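Local structure of VP5 (Halorubrum pleomorphic virus 2, 6QGI) at residues Y375-E388 / E414-T428. The protein is the envelope protein of a pleomorphic haloarchaeal virus and probably mediates fusion of the viral membrane with that of the host cell. Sequence-based numbering, arbitrary orientation.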
loop_
_atom_site.group_PDB
_atom_site.type_symbol
_atom_site.label_atom_id
_atom_site.label_comp_id
_atom_site.label_asym_id
_atom_site.label_seq_id
_atom_site.Cartn_x
_atom_site.Cartn_y
_atom_site.Cartn_z
ATOM N N TYR A 375 -17.673 10.821 -1.830
ATOM C CA TYR A 375 -16.662 9.880 -1.353
ATOM C C TYR A 375 -17.259 8.765 -0.509
ATOM O O TYR A 375 -18.269 8.975 0.158
ATOM C CB TYR A 375 -15.564 10.619 -0.570
ATOM C CG TYR A 375 -14.987 11.812 -1.302
ATOM C CD1 TYR A 375 -14.564 11.710 -2.625
ATOM C CD2 TYR A 375 -14.827 13.036 -0.659
ATOM C CE1 TYR A 375 -14.036 12.807 -3.303
ATOM C CE2 TYR A 375 -14.278 14.135 -1.320
ATOM C CZ TYR A 375 -13.888 14.016 -2.644
ATOM O OH TYR A 375 -13.351 15.093 -3.303
ATOM N N SER A 376 -16.623 7.573 -0.540
ATOM C CA SER A 376 -17.055 6.394 0.220
ATOM C C SER A 376 -16.894 6.620 1.714
ATOM O O SER A 376 -15.920 7.235 2.155
ATOM C CB SER A 376 -16.285 5.152 -0.216
ATOM O OG SER A 376 -14.888 5.305 -0.030
ATOM N N GLY A 377 -17.879 6.150 2.468
ATOM C CA GLY A 377 -17.920 6.281 3.919
ATOM C C GLY A 377 -18.170 7.694 4.409
ATOM O O GLY A 377 -18.014 7.960 5.603
ATOM N N THR A 378 -18.547 8.615 3.491
ATOM C CA THR A 378 -18.842 10.014 3.813
ATOM C C THR A 378 -20.295 10.355 3.428
ATOM O O THR A 378 -20.996 9.533 2.833
ATOM C CB THR A 378 -17.834 11.002 3.161
ATOM O OG1 THR A 378 -18.045 11.089 1.754
ATOM C CG2 THR A 378 -16.383 10.682 3.474
ATOM N N ALA A 379 -20.739 11.561 3.806
ATOM C CA ALA A 379 -22.064 12.114 3.533
ATOM C C ALA A 379 -21.945 13.588 3.184
ATOM O O ALA A 379 -21.164 14.301 3.816
ATOM C CB ALA A 379 -22.976 11.932 4.739
ATOM N N VAL A 380 -22.694 14.045 2.173
ATOM C CA VAL A 380 -22.670 15.455 1.776
ATOM C C VAL A 380 -23.774 16.166 2.572
ATOM O O VAL A 380 -24.946 15.802 2.470
ATOM C CB VAL A 380 -22.772 15.678 0.239
ATOM C CG1 VAL A 380 -22.670 17.161 -0.115
ATOM C CG2 VAL A 380 -21.702 14.881 -0.509
ATOM N N GLU A 381 -23.364 17.124 3.420
ATOM C CA GLU A 381 -24.223 17.931 4.285
ATOM C C GLU A 381 -24.475 19.271 3.608
ATOM O O GLU A 381 -23.584 20.123 3.545
ATOM C CB GLU A 381 -23.575 18.109 5.667
ATOM C CG GLU A 381 -24.572 18.304 6.790
ATOM C CD GLU A 381 -23.938 18.723 8.100
ATOM O OE1 GLU A 381 -23.706 19.939 8.284
ATOM O OE2 GLU A 381 -23.669 17.836 8.941
ATOM N N LEU A 382 -25.678 19.437 3.062
ATOM C CA LEU A 382 -26.046 20.640 2.332
ATOM C C LEU A 382 -26.845 21.609 3.179
ATOM O O LEU A 382 -27.742 21.205 3.919
ATOM C CB LEU A 382 -26.823 20.284 1.062
ATOM C CG LEU A 382 -26.080 19.396 0.076
ATOM C CD1 LEU A 382 -27.016 18.786 -0.897
ATOM C CD2 LEU A 382 -24.979 20.139 -0.625
ATOM N N ASN A 383 -26.500 22.900 3.062
ATOM C CA ASN A 383 -27.146 24.006 3.759
ATOM C C ASN A 383 -27.921 24.845 2.747
ATOM O O ASN A 383 -27.337 25.537 1.902
ATOM C CB ASN A 383 -26.119 24.848 4.538
ATOM C CG ASN A 383 -25.465 24.136 5.701
ATOM O OD1 ASN A 383 -25.989 23.171 6.251
ATOM N ND2 ASN A 383 -24.291 24.595 6.097
ATOM N N THR A 384 -29.254 24.738 2.823
ATOM C CA THR A 384 -30.207 25.414 1.946
ATOM C C THR A 384 -30.279 26.922 2.281
ATOM O O THR A 384 -29.867 27.326 3.374
ATOM C CB THR A 384 -31.588 24.736 2.055
ATOM O OG1 THR A 384 -32.049 24.847 3.394
ATOM C CG2 THR A 384 -31.566 23.259 1.654
ATOM N N ALA A 385 -30.813 27.740 1.333
ATOM C CA ALA A 385 -30.998 29.193 1.458
ATOM C C ALA A 385 -31.911 29.562 2.635
ATOM O O ALA A 385 -31.713 30.613 3.245
ATOM C CB ALA A 385 -31.568 29.762 0.168
ATOM N N ALA A 386 -32.879 28.679 2.973
ATOM C CA ALA A 386 -33.816 28.839 4.090
ATOM C C ALA A 386 -33.236 28.270 5.413
ATOM O O ALA A 386 -33.988 27.953 6.342
ATOM C CB ALA A 386 -35.139 28.164 3.753
ATOM N N ASN A 387 -31.887 28.179 5.489
ATOM C CA ASN A 387 -31.059 27.701 6.603
ATOM C C ASN A 387 -31.453 26.276 7.073
ATOM O O ASN A 387 -31.413 25.971 8.270
ATOM C CB ASN A 387 -31.040 28.714 7.763
ATOM C CG ASN A 387 -30.148 29.910 7.488
ATOM O OD1 ASN A 387 -29.261 29.889 6.622
ATOM N ND2 ASN A 387 -30.350 30.983 8.227
ATOM N N GLU A 388 -31.758 25.393 6.108
ATOM C CA GLU A 388 -32.086 23.995 6.386
ATOM C C GLU A 388 -30.857 23.145 6.059
ATOM O O GLU A 388 -30.308 23.246 4.957
ATOM C CB GLU A 388 -33.325 23.521 5.598
ATOM C CG GLU A 388 -34.607 24.295 5.870
ATOM C CD GLU A 388 -35.791 23.961 4.977
ATOM O OE1 GLU A 388 -35.576 23.427 3.865
ATOM O OE2 GLU A 388 -36.937 24.255 5.382
ATOM N N GLU A 414 -38.735 21.276 4.213
ATOM C CA GLU A 414 -39.992 22.017 4.365
ATOM C C GLU A 414 -40.172 22.955 3.168
ATOM O O GLU A 414 -41.301 23.252 2.769
ATOM C CB GLU A 414 -39.998 22.804 5.687
ATOM C CG GLU A 414 -40.395 22.002 6.919
ATOM C CD GLU A 414 -39.654 20.711 7.220
ATOM O OE1 GLU A 414 -38.406 20.744 7.314
ATOM O OE2 GLU A 414 -40.325 19.664 7.370
ATOM N N THR A 415 -39.037 23.417 2.605
ATOM C CA THR A 415 -38.955 24.265 1.416
ATOM C C THR A 415 -38.149 23.463 0.387
ATOM O O THR A 415 -36.917 23.528 0.359
ATOM C CB THR A 415 -38.369 25.662 1.749
ATOM O OG1 THR A 415 -37.078 25.510 2.337
ATOM C CG2 THR A 415 -39.269 26.479 2.671
ATOM N N ASP A 416 -38.857 22.630 -0.399
ATOM C CA ASP A 416 -38.275 21.761 -1.426
ATOM C C ASP A 416 -37.625 22.581 -2.542
ATOM O O ASP A 416 -36.543 22.239 -3.000
ATOM C CB ASP A 416 -39.347 20.811 -1.998
ATOM C CG ASP A 416 -40.572 21.458 -2.633
ATOM O OD1 ASP A 416 -40.765 22.680 -2.457
ATOM O OD2 ASP A 416 -41.344 20.738 -3.295
ATOM N N ILE A 417 -38.273 23.678 -2.969
ATOM C CA ILE A 417 -37.731 24.556 -3.997
ATOM C C ILE A 417 -36.885 25.599 -3.280
ATOM O O ILE A 417 -37.426 26.414 -2.529
ATOM C CB ILE A 417 -38.839 25.174 -4.896
ATOM C CG1 ILE A 417 -39.738 24.079 -5.525
ATOM C CG2 ILE A 417 -38.200 26.059 -5.990
ATOM C CD1 ILE A 417 -41.051 24.561 -6.117
ATOM N N THR A 418 -35.550 25.528 -3.464
ATOM C CA THR A 418 -34.585 26.430 -2.821
ATOM C C THR A 418 -33.237 26.422 -3.583
ATOM O O THR A 418 -33.133 25.789 -4.631
ATOM C CB THR A 418 -34.423 26.066 -1.312
ATOM O OG1 THR A 418 -33.539 26.991 -0.675
ATOM C CG2 THR A 418 -33.964 24.624 -1.073
ATOM N N SER A 419 -32.246 27.184 -3.083
ATOM C CA SER A 419 -30.896 27.274 -3.638
ATOM C C SER A 419 -29.860 26.902 -2.568
ATOM O O SER A 419 -29.904 27.450 -1.463
ATOM C CB SER A 419 -30.627 28.672 -4.188
ATOM O OG SER A 419 -31.469 28.979 -5.287
ATOM N N ILE A 420 -28.943 25.969 -2.891
ATOM C CA ILE A 420 -27.884 25.532 -1.973
ATOM C C ILE A 420 -26.827 26.644 -1.893
ATOM O O ILE A 420 -26.238 27.025 -2.915
ATOM C CB ILE A 420 -27.259 24.149 -2.353
ATOM C CG1 ILE A 420 -28.323 23.027 -2.494
ATOM C CG2 ILE A 420 -26.142 23.737 -1.375
ATOM C CD1 ILE A 420 -29.057 22.549 -1.168
ATOM N N GLU A 421 -26.624 27.180 -0.682
ATOM C CA GLU A 421 -25.678 28.262 -0.414
ATOM C C GLU A 421 -24.338 27.711 0.049
ATOM O O GLU A 421 -23.294 28.231 -0.353
ATOM C CB GLU A 421 -26.244 29.241 0.632
ATOM C CG GLU A 421 -27.487 29.997 0.184
ATOM C CD GLU A 421 -27.359 30.834 -1.076
ATOM O OE1 GLU A 421 -26.336 31.541 -1.228
ATOM O OE2 GLU A 421 -28.296 30.795 -1.905
ATOM N N SER A 422 -24.366 26.658 0.889
ATOM C CA SER A 422 -23.179 26.001 1.440
ATOM C C SER A 422 -23.322 24.479 1.418
ATOM O O SER A 422 -24.435 23.961 1.493
ATOM C CB SER A 422 -22.932 26.470 2.871
ATOM O OG SER A 422 -22.845 27.883 2.958
ATOM N N ALA A 423 -22.185 23.768 1.332
ATOM C CA ALA A 423 -22.109 22.305 1.328
ATOM C C ALA A 423 -20.758 21.834 1.838
ATOM O O ALA A 423 -19.746 22.482 1.565
ATOM C CB ALA A 423 -22.337 21.775 -0.072
ATOM N N ARG A 424 -20.740 20.710 2.576
ATOM C CA ARG A 424 -19.517 20.108 3.116
ATOM C C ARG A 424 -19.683 18.594 3.266
ATOM O O ARG A 424 -20.812 18.115 3.388
ATOM C CB ARG A 424 -19.099 20.756 4.458
ATOM C CG ARG A 424 -19.879 20.311 5.701
ATOM C CD ARG A 424 -19.124 20.666 6.969
ATOM N NE ARG A 424 -19.490 19.814 8.103
ATOM C CZ ARG A 424 -20.396 20.132 9.025
ATOM N NH1 ARG A 424 -21.053 21.283 8.951
ATOM N NH2 ARG A 424 -20.650 19.302 10.027
ATOM N N PHE A 425 -18.569 17.844 3.257
ATOM C CA PHE A 425 -18.619 16.397 3.438
ATOM C C PHE A 425 -17.997 16.011 4.780
ATOM O O PHE A 425 -17.061 16.662 5.248
ATOM C CB PHE A 425 -17.968 15.632 2.266
ATOM C CG PHE A 425 -16.460 15.652 2.195
ATOM C CD1 PHE A 425 -15.794 16.627 1.463
ATOM C CD2 PHE A 425 -15.704 14.665 2.821
ATOM C CE1 PHE A 425 -14.399 16.637 1.388
ATOM C CE2 PHE A 425 -14.311 14.677 2.747
ATOM C CZ PHE A 425 -13.668 15.663 2.031
ATOM N N LEU A 426 -18.539 14.958 5.397
ATOM C CA LEU A 426 -18.081 14.400 6.673
ATOM C C LEU A 426 -18.335 12.894 6.681
ATOM O O LEU A 426 -19.198 12.432 5.942
ATOM C CB LEU A 426 -18.751 15.093 7.887
ATOM C CG LEU A 426 -20.289 15.095 7.976
ATOM C CD1 LEU A 426 -20.812 13.839 8.646
ATOM C CD2 LEU A 426 -20.761 16.250 8.782
ATOM N N SER A 427 -17.620 12.143 7.529
ATOM C CA SER A 427 -17.744 10.689 7.626
ATOM C C SER A 427 -19.120 10.233 8.134
ATOM O O SER A 427 -19.767 10.931 8.912
ATOM C CB SER A 427 -16.657 10.127 8.533
ATOM O OG SER A 427 -16.557 8.713 8.452
ATOM N N THR A 428 -19.545 9.046 7.669
ATOM C CA THR A 428 -20.782 8.341 8.019
ATOM C C THR A 428 -20.553 7.495 9.285
ATOM O O THR A 428 -21.493 7.275 10.055
ATOM C CB THR A 428 -21.209 7.441 6.833
ATOM O OG1 THR A 428 -21.113 8.162 5.604
ATOM C CG2 THR A 428 -22.619 6.873 6.984
#
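Strands 378-384 and 418-427 pair antiparallel, their axes 4.4 Å apart at closest approach and 151° between their directions, and a classic beta bulge interrupts the ladder where two residues, Glu421 and Ser422, stand opposite the single Asn383. The Asn383 carbonyl O receives Glu421 N at 3.1 Å and, more weakly, Ser422 N; past this point the register is shifted by one, pairing Thr384 with Ile420. Strand 389-393 runs along the other edge of 378-384, making the latter an inner strand.

The two faces differ in chemistry. On one, Tyr375 turns its CD2-CE2 edge onto the face of Phe425 in a T-shaped stack, centroids 5.0 Å apart and planes at 82°; helix 4-8 touches the same tyrosine. Leu382, on the same face as Phe425, packs its CB 3.9 Å from Ile420 CD1, which reaches back from beyond the bulge. On the other, Glu381 and Arg424 run side by side. With CG swung away from the backbone N (chi1 -152°), Glu381 carries OE1 over one guanidinium face, 3.0 Å from Arg424 NH1, a salt bridge that is purely electrostatic, without a directed hydrogen bond.

Just before strand 378-384 begins, Gly377 O is gripped from opposite faces of its carbonyl plane, by Thr428 N at 2.8 Å and by Ser427 OG at 3.3 Å.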